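Local coordinates for dehydroascorbate reductase (Chlamydomonas reinhardtii, PDB 5XFT), which probably catalyses the glutathione-dependent reduction of dehydroascorbate to ascorbate, as a member of the DHAR family of the glutathione S-transferase superfamily, at residues Pro89-Ala97 with Phe146-Cys156; Leu158-Val166 with Tyr187-Trp197. All coordinates share one frame; numbering follows the deposited sequence.

Contact 1 (Pro89-Ala97 with Phe146-Cys156)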
ATOM      1  N   PRO A  89       6.745  -7.548  16.696  1.00 37.10           N
ATOM      2  CA  PRO A  89       7.282  -8.379  15.612  1.00 33.72           C
ATOM      3  C   PRO A  89       8.013  -7.544  14.574  1.00 37.65           C
ATOM      4  O   PRO A  89       7.568  -6.440  14.271  1.00 35.87           O
ATOM      5  CB  PRO A  89       6.033  -9.024  15.007  1.00 29.96           C
ATOM      6  CG  PRO A  89       4.997  -8.944  16.080  1.00 34.26           C
ATOM      7  CD  PRO A  89       5.283  -7.681  16.817  1.00 34.38           C
ATOM      8  N   SER A  90       9.115  -8.054  14.039  1.00 38.35           N
ATOM      9  CA  SER A  90       9.943  -7.247  13.157  1.00 39.85           C
ATOM     10  C   SER A  90       9.396  -7.232  11.734  1.00 44.20           C
ATOM     11  O   SER A  90       8.776  -8.192  11.266  1.00 45.73           O
ATOM     12  CB  SER A  90      11.379  -7.760  13.142  1.00 33.03           C
ATOM     13  OG  SER A  90      12.148  -7.020  12.214  1.00 36.41           O
ATOM     14  N   LEU A  91       9.631  -6.111  11.050  1.00 41.42           N
ATOM     15  CA  LEU A  91       9.267  -5.937   9.649  1.00 38.10           C
ATOM     16  C   LEU A  91      10.465  -5.513   8.815  1.00 36.72           C
ATOM     17  O   LEU A  91      10.292  -4.991   7.709  1.00 43.52           O
ATOM     18  CB  LEU A  91       8.141  -4.911   9.491  1.00 33.22           C
ATOM     19  CG  LEU A  91       6.854  -5.058  10.296  1.00 29.06           C
ATOM     20  CD1 LEU A  91       5.855  -3.982   9.872  1.00 28.36           C
ATOM     21  CD2 LEU A  91       6.275  -6.441  10.113  1.00 31.17           C
ATOM     22  N   GLN A  92      11.674  -5.700   9.331  1.00 37.17           N
ATOM     23  CA  GLN A  92      12.860  -5.309   8.586  1.00 40.14           C
ATOM     24  C   GLN A  92      13.091  -6.267   7.425  1.00 36.42           C
ATOM     25  O   GLN A  92      12.676  -7.429   7.452  1.00 34.20           O
ATOM     26  CB  GLN A  92      14.078  -5.255   9.504  1.00 54.29           C
ATOM     27  CG  GLN A  92      13.905  -4.258  10.642  1.00 70.01           C
ATOM     28  CD  GLN A  92      15.194  -3.964  11.382  1.00 77.38           C
ATOM     29  OE1 GLN A  92      15.633  -4.748  12.221  1.00 78.20           O
ATOM     30  NE2 GLN A  92      15.804  -2.825  11.081  1.00 79.65           N
ATOM     31  N   SER A  93      13.757  -5.765   6.392  1.00 35.47           N
ATOM     32  CA  SER A  93      13.748  -6.402   5.086  1.00 38.57           C
ATOM     33  C   SER A  93      15.154  -6.488   4.515  1.00 35.81           C
ATOM     34  O   SER A  93      15.930  -5.532   4.604  1.00 36.28           O
ATOM     35  CB  SER A  93      12.850  -5.619   4.119  1.00 38.10           C
ATOM     36  OG  SER A  93      12.499  -6.400   2.994  1.00 29.23           O
ATOM     37  N   SER A  94      15.468  -7.632   3.911  1.00 31.32           N
ATOM     38  CA  SER A  94      16.701  -7.784   3.155  1.00 34.23           C
ATOM     39  C   SER A  94      16.554  -7.352   1.702  1.00 37.66           C
ATOM     40  O   SER A  94      17.564  -7.263   0.997  1.00 49.06           O
ATOM     41  CB  SER A  94      17.182  -9.238   3.199  1.00 41.14           C
ATOM     42  OG  SER A  94      17.035  -9.793   4.497  1.00 56.09           O
ATOM     43  N   VAL A  95      15.336  -7.074   1.251  1.00 28.88           N
ATOM     44  CA  VAL A  95      15.085  -6.764  -0.164  1.00 32.55           C
ATOM     45  C   VAL A  95      15.810  -5.482  -0.550  1.00 34.01           C
ATOM     46  O   VAL A  95      15.707  -4.470   0.169  1.00 36.57           O
ATOM     47  CB  VAL A  95      13.586  -6.638  -0.419  1.00 23.22           C
ATOM     48  CG1 VAL A  95      13.333  -6.435  -1.914  1.00 19.22           C
ATOM     49  CG2 VAL A  95      12.860  -7.861   0.093  1.00 19.36           C
ATOM     50  N   PRO A  96      16.543  -5.463  -1.668  1.00 33.07           N
ATOM     51  CA  PRO A  96      17.178  -4.222  -2.127  1.00 31.71           C
ATOM     52  C   PRO A  96      16.155  -3.130  -2.413  1.00 40.05           C
ATOM     53  O   PRO A  96      15.021  -3.390  -2.824  1.00 40.12           O
ATOM     54  CB  PRO A  96      17.904  -4.642  -3.410  1.00 26.49           C
ATOM     55  CG  PRO A  96      18.109  -6.106  -3.272  1.00 28.57           C
ATOM     56  CD  PRO A  96      16.945  -6.628  -2.479  1.00 29.63           C
ATOM     57  N   ALA A  97      16.592  -1.883  -2.212  1.00 43.35           N
ATOM     58  CA  ALA A  97      15.693  -0.740  -2.344  1.00 38.25           C
ATOM     59  C   ALA A  97      15.182  -0.577  -3.771  1.00 48.98           C
ATOM     60  O   ALA A  97      14.019  -0.213  -3.979  1.00 53.27           O
ATOM     61  CB  ALA A  97      16.399   0.536  -1.886  1.00 27.56           C
ATOM     62  N   PHE A 146       7.674 -11.350   0.547  1.00 26.37           N
ATOM     63  CA  PHE A 146       9.007 -10.794   0.739  1.00 27.39           C
ATOM     64  C   PHE A 146       9.525 -11.036   2.149  1.00 28.52           C
ATOM     65  O   PHE A 146      10.740 -11.016   2.361  1.00 37.68           O
ATOM     66  CB  PHE A 146       9.010  -9.294   0.439  1.00 25.15           C
ATOM     67  CG  PHE A 146       8.827  -8.966  -1.013  1.00 29.02           C
ATOM     68  CD1 PHE A 146       7.579  -8.614  -1.503  1.00 24.66           C
ATOM     69  CD2 PHE A 146       9.902  -9.011  -1.891  1.00 26.87           C
ATOM     70  CE1 PHE A 146       7.403  -8.312  -2.837  1.00 18.99           C
ATOM     71  CE2 PHE A 146       9.734  -8.706  -3.231  1.00 26.13           C
ATOM     72  CZ  PHE A 146       8.481  -8.356  -3.704  1.00 23.74           C
ATOM     73  N   GLY A 147       8.631 -11.243   3.115  1.00 33.12           N
ATOM     74  CA  GLY A 147       9.027 -11.568   4.469  1.00 37.64           C
ATOM     75  C   GLY A 147       8.800 -13.034   4.754  1.00 44.21           C
ATOM     76  O   GLY A 147       8.403 -13.413   5.860  1.00 50.48           O
ATOM     77  N   GLY A 148       9.034 -13.866   3.743  1.00 46.31           N
ATOM     78  CA  GLY A 148       8.833 -15.294   3.856  1.00 42.59           C
ATOM     79  C   GLY A 148       7.387 -15.670   4.087  1.00 43.02           C
ATOM     80  O   GLY A 148       6.566 -15.634   3.168  1.00 44.02           O
ATOM     81  N   GLN A 149       7.063 -16.025   5.325  1.00 50.60           N
ATOM     82  CA  GLN A 149       5.726 -16.494   5.655  1.00 52.94           C
ATOM     83  C   GLN A 149       4.806 -15.387   6.147  1.00 53.17           C
ATOM     84  O   GLN A 149       3.584 -15.571   6.138  1.00 55.92           O
ATOM     85  CB  GLN A 149       5.816 -17.595   6.715  1.00 58.05           C
ATOM     86  CG  GLN A 149       6.295 -18.935   6.179  1.00 59.07           C
ATOM     87  CD  GLN A 149       5.232 -19.627   5.351  1.00 65.09           C
ATOM     88  OE1 GLN A 149       4.040 -19.530   5.648  1.00 62.61           O
ATOM     89  NE2 GLN A 149       5.657 -20.325   4.303  1.00 68.42           N
ATOM     90  N   HIS A 150       5.356 -14.246   6.560  1.00 48.52           N
ATOM     91  CA  HIS A 150       4.580 -13.165   7.145  1.00 49.28           C
ATOM     92  C   HIS A 150       4.928 -11.849   6.466  1.00 43.95           C
ATOM     93  O   HIS A 150       5.906 -11.743   5.718  1.00 43.92           O
ATOM     94  CB  HIS A 150       4.828 -13.066   8.653  1.00 54.95           C
ATOM     95  CG  HIS A 150       4.984 -14.394   9.321  1.00 62.16           C
ATOM     96  ND1 HIS A 150       3.910 -15.194   9.648  1.00 66.89           N
ATOM     97  CD2 HIS A 150       6.089 -15.070   9.712  1.00 64.14           C
ATOM     98  CE1 HIS A 150       4.348 -16.303  10.216  1.00 68.87           C
ATOM     99  NE2 HIS A 150       5.666 -16.252  10.268  1.00 67.26           N
ATOM    100  N   LEU A 151       4.119 -10.834   6.757  1.00 40.00           N
ATOM    101  CA  LEU A 151       4.255  -9.544   6.099  1.00 34.11           C
ATOM    102  C   LEU A 151       5.573  -8.870   6.458  1.00 31.99           C
ATOM    103  O   LEU A 151       6.045  -8.935   7.597  1.00 27.42           O
ATOM    104  CB  LEU A 151       3.095  -8.628   6.474  1.00 37.90           C
ATOM    105  CG  LEU A 151       1.769  -8.927   5.788  1.00 35.47           C
ATOM    106  CD1 LEU A 151       0.769  -7.831   6.110  1.00 35.11           C
ATOM    107  CD2 LEU A 151       1.977  -9.060   4.295  1.00 30.97           C
ATOM    108  N   ASN A 152       6.141  -8.193   5.474  1.00 32.69           N
ATOM    109  CA  ASN A 152       7.421  -7.516   5.553  1.00 30.34           C
ATOM    110  C   ASN A 152       7.202  -6.025   5.323  1.00 32.18           C
ATOM    111  O   ASN A 152       6.141  -5.601   4.857  1.00 33.60           O
ATOM    112  CB  ASN A 152       8.367  -8.106   4.503  1.00 36.35           C
ATOM    113  CG  ASN A 152       9.799  -7.747   4.733  1.00 49.81           C
ATOM    114  OD1 ASN A 152      10.243  -7.617   5.864  1.00 64.86           O
ATOM    115  ND2 ASN A 152      10.549  -7.637   3.659  1.00 49.56           N
ATOM    116  N   GLY A 153       8.210  -5.217   5.660  1.00 25.70           N
ATOM    117  CA  GLY A 153       8.138  -3.805   5.312  1.00 23.60           C
ATOM    118  C   GLY A 153       8.002  -3.599   3.816  1.00 25.50           C
ATOM    119  O   GLY A 153       7.298  -2.690   3.357  1.00 21.25           O
ATOM    120  N   THR A 154       8.659  -4.464   3.037  1.00 35.52           N
ATOM    121  CA  THR A 154       8.531  -4.450   1.584  1.00 26.36           C
ATOM    122  C   THR A 154       7.155  -4.935   1.141  1.00 24.08           C
ATOM    123  O   THR A 154       6.588  -4.408   0.180  1.00 28.41           O
ATOM    124  CB  THR A 154       9.640  -5.304   0.971  1.00 21.42           C
ATOM    125  OG1 THR A 154      10.900  -4.651   1.172  1.00 20.46           O
ATOM    126  CG2 THR A 154       9.402  -5.520  -0.515  1.00 27.70           C
ATOM    127  N   ASP A 155       6.602  -5.937   1.828  1.00 19.63           N
ATOM    128  CA  ASP A 155       5.221  -6.332   1.574  1.00 23.11           C
ATOM    129  C   ASP A 155       4.274  -5.167   1.832  1.00 29.45           C
ATOM    130  O   ASP A 155       3.368  -4.895   1.035  1.00 22.98           O
ATOM    131  CB  ASP A 155       4.841  -7.512   2.466  1.00 31.61           C
ATOM    132  CG  ASP A 155       5.519  -8.800   2.063  1.00 33.87           C
ATOM    133  OD1 ASP A 155       5.619  -9.071   0.849  1.00 29.99           O
ATOM    134  OD2 ASP A 155       5.962  -9.535   2.973  1.00 33.36           O
ATOM    135  N   CYS A 156       4.472  -4.474   2.958  1.00 30.30           N
ATOM    136  CA  CYS A 156       3.587  -3.377   3.327  1.00 27.74           C
ATOM    137  C   CYS A 156       3.668  -2.232   2.330  1.00 26.78           C
ATOM    138  O   CYS A 156       2.658  -1.568   2.074  1.00 24.63           O
ATOM    139  CB  CYS A 156       3.921  -2.883   4.735  1.00 25.40           C
ATOM    140  SG  CYS A 156       3.589  -4.106   6.041  1.00 26.28           S
TER
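Ser93 and Thr154 meet because their torsions turn both hydroxyls to the same spot: chi1 of Ser93, -162°, sets OG opposite the backbone N, and chi1 of Thr154, -69°, swings OG1 to the side of its own backbone N, facing the loop. The two oxygens, Ser93 OG and Thr154 OG1, then lie 3.0 Å apart in a hydrogen bond that either could donate. Ser93 OG also receives a weak bond from Val95 N, two residues on.

The second link is a backbone one. Gly153 N donates to Leu91 O at 2.9 Å, and the missing side chain of Gly153 lets the carbonyl come close. The bond is bent, with 138° at the hydrogen.

Val95 CG2 packs obliquely against the ring of Phe146, 3.7 Å from CD2. Elsewhere, Leu91 CD2 rests against the carbonyl oxygen of Leu151, 3.6 Å from that O.

Asp155 gathers the loop before the helix. Its OD1 accepts from Phe146 N and its OD2 from Gly147 N, with a weak bond from Asn152 N. Asn152 is the N-cap, and that weak bond from its N to Asp155 is one half of a capping box, consistent with the N-capping motif at this helix in glutathione S-transferases.

Contact 2 (Leu158-Val166 with Tyr187-Trp197)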
ATOM      1  N   LEU A 158       4.817  -2.529  -1.037  1.00 21.97           N
ATOM      2  CA  LEU A 158       4.652  -2.912  -2.433  1.00 17.70           C
ATOM      3  C   LEU A 158       3.343  -3.620  -2.714  1.00 14.18           C
ATOM      4  O   LEU A 158       2.810  -3.498  -3.822  1.00 23.07           O
ATOM      5  CB  LEU A 158       5.800  -3.821  -2.880  1.00 21.08           C
ATOM      6  CG  LEU A 158       7.152  -3.175  -3.169  1.00 27.79           C
ATOM      7  CD1 LEU A 158       8.086  -4.208  -3.768  1.00 30.98           C
ATOM      8  CD2 LEU A 158       6.995  -1.981  -4.103  1.00 27.42           C
ATOM      9  N   ALA A 159       2.823  -4.380  -1.756  1.00 11.64           N
ATOM     10  CA  ALA A 159       1.571  -5.092  -1.998  1.00 14.20           C
ATOM     11  C   ALA A 159       0.402  -4.160  -2.319  1.00 19.47           C
ATOM     12  O   ALA A 159      -0.364  -4.480  -3.244  1.00 19.08           O
ATOM     13  CB  ALA A 159       1.257  -5.997  -0.802  1.00 14.29           C
ATOM     14  N   PRO A 160       0.200  -3.024  -1.637  1.00 23.96           N
ATOM     15  CA  PRO A 160      -0.868  -2.113  -2.084  1.00 24.11           C
ATOM     16  C   PRO A 160      -0.646  -1.566  -3.484  1.00 25.49           C
ATOM     17  O   PRO A 160      -1.599  -1.495  -4.273  1.00 33.86           O
ATOM     18  CB  PRO A 160      -0.840  -1.002  -1.026  1.00 30.15           C
ATOM     19  CG  PRO A 160      -0.271  -1.659   0.184  1.00 28.27           C
ATOM     20  CD  PRO A 160       0.773  -2.588  -0.349  1.00 21.84           C
ATOM     21  N   LYS A 161       0.589  -1.176  -3.819  1.00 20.22           N
ATOM     22  CA  LYS A 161       0.864  -0.680  -5.166  1.00 20.27           C
ATOM     23  C   LYS A 161       0.573  -1.745  -6.220  1.00 26.08           C
ATOM     24  O   LYS A 161      -0.009  -1.447  -7.268  1.00 31.14           O
ATOM     25  CB  LYS A 161       2.308  -0.201  -5.268  1.00 13.48           C
ATOM     26  CG  LYS A 161       2.681   0.810  -4.209  1.00 22.62           C
ATOM     27  CD  LYS A 161       4.090   1.339  -4.400  1.00 27.86           C
ATOM     28  CE  LYS A 161       4.500   2.218  -3.228  1.00 32.62           C
ATOM     29  NZ  LYS A 161       5.855   2.820  -3.415  1.00 38.89           N
ATOM     30  N   LEU A 162       0.953  -2.995  -5.953  1.00 25.48           N
ATOM     31  CA  LEU A 162       0.668  -4.066  -6.901  1.00 30.54           C
ATOM     32  C   LEU A 162      -0.832  -4.313  -7.014  1.00 34.36           C
ATOM     33  O   LEU A 162      -1.345  -4.578  -8.111  1.00 39.01           O
ATOM     34  CB  LEU A 162       1.399  -5.340  -6.477  1.00 30.59           C
ATOM     35  CG  LEU A 162       1.229  -6.577  -7.354  1.00 25.21           C
ATOM     36  CD1 LEU A 162       1.900  -6.381  -8.699  1.00 24.11           C
ATOM     37  CD2 LEU A 162       1.788  -7.797  -6.644  1.00 30.42           C
ATOM     38  N   TYR A 163      -1.544  -4.239  -5.887  1.00 27.09           N
ATOM     39  CA  TYR A 163      -3.000  -4.361  -5.885  1.00 23.86           C
ATOM     40  C   TYR A 163      -3.628  -3.342  -6.828  1.00 25.72           C
ATOM     41  O   TYR A 163      -4.406  -3.693  -7.732  1.00 31.08           O
ATOM     42  CB  TYR A 163      -3.504  -4.162  -4.454  1.00 26.50           C
ATOM     43  CG  TYR A 163      -4.934  -4.581  -4.180  1.00 27.79           C
ATOM     44  CD1 TYR A 163      -5.599  -5.479  -5.004  1.00 22.69           C
ATOM     45  CD2 TYR A 163      -5.619  -4.059  -3.093  1.00 26.75           C
ATOM     46  CE1 TYR A 163      -6.899  -5.851  -4.737  1.00 27.04           C
ATOM     47  CE2 TYR A 163      -6.911  -4.423  -2.820  1.00 26.70           C
ATOM     48  CZ  TYR A 163      -7.553  -5.316  -3.642  1.00 28.79           C
ATOM     49  OH  TYR A 163      -8.851  -5.671  -3.359  1.00 29.87           O
ATOM     50  N   HIS A 164      -3.279  -2.066  -6.633  1.00 20.41           N
ATOM     51  CA  HIS A 164      -3.753  -1.016  -7.526  1.00 23.65           C
ATOM     52  C   HIS A 164      -3.367  -1.298  -8.971  1.00 29.47           C
ATOM     53  O   HIS A 164      -4.165  -1.071  -9.888  1.00 26.08           O
ATOM     54  CB  HIS A 164      -3.195   0.336  -7.086  1.00 14.44           C
ATOM     55  CG  HIS A 164      -3.938   0.952  -5.946  1.00 19.96           C
ATOM     56  ND1 HIS A 164      -4.613   2.149  -6.061  1.00 24.70           N
ATOM     57  CD2 HIS A 164      -4.114   0.541  -4.669  1.00 21.65           C
ATOM     58  CE1 HIS A 164      -5.173   2.449  -4.903  1.00 24.92           C
ATOM     59  NE2 HIS A 164      -4.886   1.490  -4.041  1.00 28.68           N
ATOM     60  N   ALA A 165      -2.151  -1.800  -9.194  1.00 30.76           N
ATOM     61  CA  ALA A 165      -1.675  -2.012 -10.558  1.00 27.51           C
ATOM     62  C   ALA A 165      -2.529  -3.045 -11.282  1.00 28.63           C
ATOM     63  O   ALA A 165      -3.056  -2.779 -12.369  1.00 33.63           O
ATOM     64  CB  ALA A 165      -0.203  -2.428 -10.549  1.00 20.99           C
ATOM     65  N   VAL A 166      -2.696  -4.230 -10.689  1.00 26.66           N
ATOM     66  CA  VAL A 166      -3.431  -5.275 -11.394  1.00 32.99           C
ATOM     67  C   VAL A 166      -4.903  -4.895 -11.540  1.00 40.56           C
ATOM     68  O   VAL A 166      -5.480  -5.019 -12.630  1.00 44.33           O
ATOM     69  CB  VAL A 166      -3.240  -6.650 -10.715  1.00 33.36           C
ATOM     70  CG1 VAL A 166      -1.764  -7.016 -10.664  1.00 30.00           C
ATOM     71  CG2 VAL A 166      -3.833  -6.685  -9.318  1.00 40.08           C
ATOM     72  N   TYR A 187       2.079 -14.798  -5.021  1.00 22.10           N
ATOM     73  CA  TYR A 187       2.175 -13.705  -4.058  1.00 23.06           C
ATOM     74  C   TYR A 187       0.803 -13.097  -3.801  1.00 32.27           C
ATOM     75  O   TYR A 187       0.391 -12.927  -2.647  1.00 33.03           O
ATOM     76  CB  TYR A 187       3.156 -12.651  -4.568  1.00 25.78           C
ATOM     77  CG  TYR A 187       3.396 -11.464  -3.651  1.00 29.78           C
ATOM     78  CD1 TYR A 187       3.961 -11.624  -2.393  1.00 32.73           C
ATOM     79  CD2 TYR A 187       3.100 -10.178  -4.069  1.00 38.78           C
ATOM     80  CE1 TYR A 187       4.198 -10.534  -1.570  1.00 34.09           C
ATOM     81  CE2 TYR A 187       3.330  -9.083  -3.256  1.00 38.82           C
ATOM     82  CZ  TYR A 187       3.879  -9.261  -2.008  1.00 36.81           C
ATOM     83  OH  TYR A 187       4.105  -8.156  -1.206  1.00 29.30           O
ATOM     84  N   LEU A 188       0.065 -12.790  -4.872  1.00 32.89           N
ATOM     85  CA  LEU A 188      -1.271 -12.228  -4.701  1.00 32.83           C
ATOM     86  C   LEU A 188      -2.187 -13.196  -3.960  1.00 43.66           C
ATOM     87  O   LEU A 188      -2.888 -12.797  -3.022  1.00 55.52           O
ATOM     88  CB  LEU A 188      -1.859 -11.838  -6.058  1.00 31.97           C
ATOM     89  CG  LEU A 188      -1.322 -10.499  -6.577  1.00 36.04           C
ATOM     90  CD1 LEU A 188      -1.288 -10.471  -8.095  1.00 35.21           C
ATOM     91  CD2 LEU A 188      -2.137  -9.334  -6.029  1.00 32.59           C
ATOM     92  N   ALA A 189      -2.187 -14.475  -4.348  1.00 44.13           N
ATOM     93  CA  ALA A 189      -3.016 -15.448  -3.635  1.00 42.67           C
ATOM     94  C   ALA A 189      -2.643 -15.518  -2.156  1.00 39.21           C
ATOM     95  O   ALA A 189      -3.521 -15.570  -1.282  1.00 41.33           O
ATOM     96  CB  ALA A 189      -2.892 -16.824  -4.286  1.00 42.73           C
ATOM     97  N   ALA A 190      -1.342 -15.503  -1.858  1.00 32.34           N
ATOM     98  CA  ALA A 190      -0.883 -15.554  -0.473  1.00 30.37           C
ATOM     99  C   ALA A 190      -1.369 -14.343   0.314  1.00 41.98           C
ATOM    100  O   ALA A 190      -1.854 -14.480   1.443  1.00 51.11           O
ATOM    101  CB  ALA A 190       0.643 -15.648  -0.430  1.00 20.35           C
ATOM    102  N   LEU A 191      -1.245 -13.144  -0.268  1.00 38.32           N
ATOM    103  CA  LEU A 191      -1.721 -11.938   0.407  1.00 33.43           C
ATOM    104  C   LEU A 191      -3.218 -12.007   0.655  1.00 37.04           C
ATOM    105  O   LEU A 191      -3.693 -11.692   1.750  1.00 38.66           O
ATOM    106  CB  LEU A 191      -1.383 -10.695  -0.415  1.00 23.29           C
ATOM    107  CG  LEU A 191       0.081 -10.281  -0.455  1.00 28.24           C
ATOM    108  CD1 LEU A 191       0.315  -9.319  -1.576  1.00 32.26           C
ATOM    109  CD2 LEU A 191       0.461  -9.661   0.867  1.00 23.16           C
ATOM    110  N   LYS A 192      -3.979 -12.425  -0.353  1.00 36.44           N
ATOM    111  CA  LYS A 192      -5.416 -12.544  -0.177  1.00 39.91           C
ATOM    112  C   LYS A 192      -5.777 -13.587   0.872  1.00 42.17           C
ATOM    113  O   LYS A 192      -6.865 -13.513   1.453  1.00 44.87           O
ATOM    114  CB  LYS A 192      -6.073 -12.855  -1.523  1.00 48.11           C
ATOM    115  CG  LYS A 192      -5.737 -11.813  -2.591  1.00 50.53           C
ATOM    116  CD  LYS A 192      -6.859 -11.617  -3.587  1.00 49.09           C
ATOM    117  CE  LYS A 192      -6.561 -12.313  -4.901  1.00 50.57           C
ATOM    118  NZ  LYS A 192      -7.341 -11.709  -6.019  1.00 56.10           N
ATOM    119  N   ALA A 193      -4.882 -14.535   1.153  1.00 44.13           N
ATOM    120  CA  ALA A 193      -5.149 -15.491   2.222  1.00 52.61           C
ATOM    121  C   ALA A 193      -4.895 -14.921   3.615  1.00 54.68           C
ATOM    122  O   ALA A 193      -5.457 -15.437   4.588  1.00 57.86           O
ATOM    123  CB  ALA A 193      -4.307 -16.752   2.025  1.00 53.60           C
ATOM    124  N   LEU A 194      -4.084 -13.868   3.732  1.00 47.29           N
ATOM    125  CA  LEU A 194      -3.643 -13.396   5.045  1.00 34.88           C
ATOM    126  C   LEU A 194      -4.765 -12.675   5.781  1.00 41.22           C
ATOM    127  O   LEU A 194      -5.426 -11.810   5.197  1.00 46.98           O
ATOM    128  CB  LEU A 194      -2.453 -12.456   4.903  1.00 32.25           C
ATOM    129  CG  LEU A 194      -1.061 -13.070   4.984  1.00 37.75           C
ATOM    130  CD1 LEU A 194      -0.037 -12.017   4.628  1.00 33.85           C
ATOM    131  CD2 LEU A 194      -0.804 -13.625   6.377  1.00 41.65           C
ATOM    132  N   PRO A 195      -4.995 -12.984   7.061  1.00 40.61           N
ATOM    133  CA  PRO A 195      -5.958 -12.188   7.841  1.00 34.65           C
ATOM    134  C   PRO A 195      -5.548 -10.735   7.985  1.00 31.75           C
ATOM    135  O   PRO A 195      -6.420  -9.860   8.037  1.00 36.59           O
ATOM    136  CB  PRO A 195      -5.982 -12.901   9.201  1.00 36.52           C
ATOM    137  CG  PRO A 195      -5.466 -14.280   8.926  1.00 33.62           C
ATOM    138  CD  PRO A 195      -4.457 -14.115   7.834  1.00 31.85           C
ATOM    139  N   GLU A 196      -4.245 -10.451   8.066  1.00 28.22           N
ATOM    140  CA  GLU A 196      -3.795  -9.063   8.110  1.00 32.60           C
ATOM    141  C   GLU A 196      -4.250  -8.303   6.872  1.00 33.10           C
ATOM    142  O   GLU A 196      -4.691  -7.151   6.967  1.00 24.94           O
ATOM    143  CB  GLU A 196      -2.272  -8.995   8.241  1.00 35.85           C
ATOM    144  CG  GLU A 196      -1.719  -9.461   9.578  1.00 37.87           C
ATOM    145  CD  GLU A 196      -1.353 -10.936   9.586  1.00 43.00           C
ATOM    146  OE1 GLU A 196      -2.209 -11.779   9.228  1.00 35.67           O
ATOM    147  OE2 GLU A 196      -0.194 -11.246   9.942  1.00 47.76           O
ATOM    148  N   TRP A 197      -4.151  -8.938   5.701  1.00 31.46           N
ATOM    149  CA  TRP A 197      -4.636  -8.326   4.471  1.00 27.31           C
ATOM    150  C   TRP A 197      -6.155  -8.229   4.469  1.00 33.15           C
ATOM    151  O   TRP A 197      -6.718  -7.208   4.052  1.00 34.06           O
ATOM    152  CB  TRP A 197      -4.142  -9.138   3.275  1.00 25.60           C
ATOM    153  CG  TRP A 197      -4.625  -8.664   1.941  1.00 26.82           C
ATOM    154  CD1 TRP A 197      -5.795  -9.000   1.322  1.00 29.76           C
ATOM    155  CD2 TRP A 197      -3.938  -7.778   1.048  1.00 24.61           C
ATOM    156  NE1 TRP A 197      -5.883  -8.373   0.100  1.00 34.28           N
ATOM    157  CE2 TRP A 197      -4.756  -7.615  -0.089  1.00 28.77           C
ATOM    158  CE3 TRP A 197      -2.717  -7.102   1.103  1.00 24.02           C
ATOM    159  CZ2 TRP A 197      -4.389  -6.805  -1.162  1.00 24.33           C
ATOM    160  CZ3 TRP A 197      -2.352  -6.300   0.035  1.00 25.85           C
ATOM    161  CH2 TRP A 197      -3.186  -6.158  -1.082  1.00 25.18           C
TER
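Ala159 is the small knob of this contact. Its CB fits into a hollow made by three larger side chains of the other segment. Leu191 CD1 comes 3.5 Å from Ala159 CB. Tyr187 OH lies 3.6 Å from the same Ala159 CB, and Trp197 CZ3 also borders it. The short side chain lets all three come near helix 158-166.

Trp197 is the big bump on the opposing side. Its chi1 of 177° stretches the indole away from its own backbone N, toward the other helix. The edge of the six-membered ring then points at one face of Tyr163. The ring centroids are 5.1 Å apart and the planes stand at 60°, an edge-to-face pair. Trp197 CZ2 comes 3.6 Å from Tyr163 CD2, over the rim of the ring and not its centre. Within its own segment, Leu191 CB lies against a face of the indole.

Further along helix 158-166, Leu162 CD2 meets the ring edge of Tyr187, 3.7 Å from Tyr187 CD2 and near the ring plane. A face of the same ring is met by Leu191 CD1. Leu188 fits between Leu162 and Val166: its CG nears Leu162 CD2, and its CD1 lies 4.3 Å from Val166 CG1. The axes of 158-166 and 187-193 cross at -112° and pass 11.5 Å apart, a spacing bridged by these large side chains.

The polar ends are satisfied beyond the interface. Tyr187 OH bonds to Asp155 and Tyr163 OH to Asp201, which also takes a weak bond from Trp197 NE1. Carbon-to-carbon and ring contacts carry the interface, and no hydrogen bond joins the two segments. The position of the helices therefore probably rests on shape fit and burial of apolar surface.

Overall arrangement
The two contacts come in series along the chain: contact 1 closes before contact 2 opens. Their centres are about 13 Å apart. Both use helix 153-173, contact 1 at its first turn and contact 2 further along. They also touch directly. Tyr187 of contact 2 reaches Asp155 of contact 1 in a probable hydrogen bond, and Leu194 packs on Leu151. Contact 1 fastens the loop between helices 75-85 and 103-112, which leaves the thioredoxin-like N-terminal domain, onto the start of helix 153-173. Contact 2 lays helices 182-193 and 195-199 against the same helix. Helix 153-173 is thus a shared central element of the all-helical C-terminal domain, and it also meets helix 22-33 of the N-terminal domain.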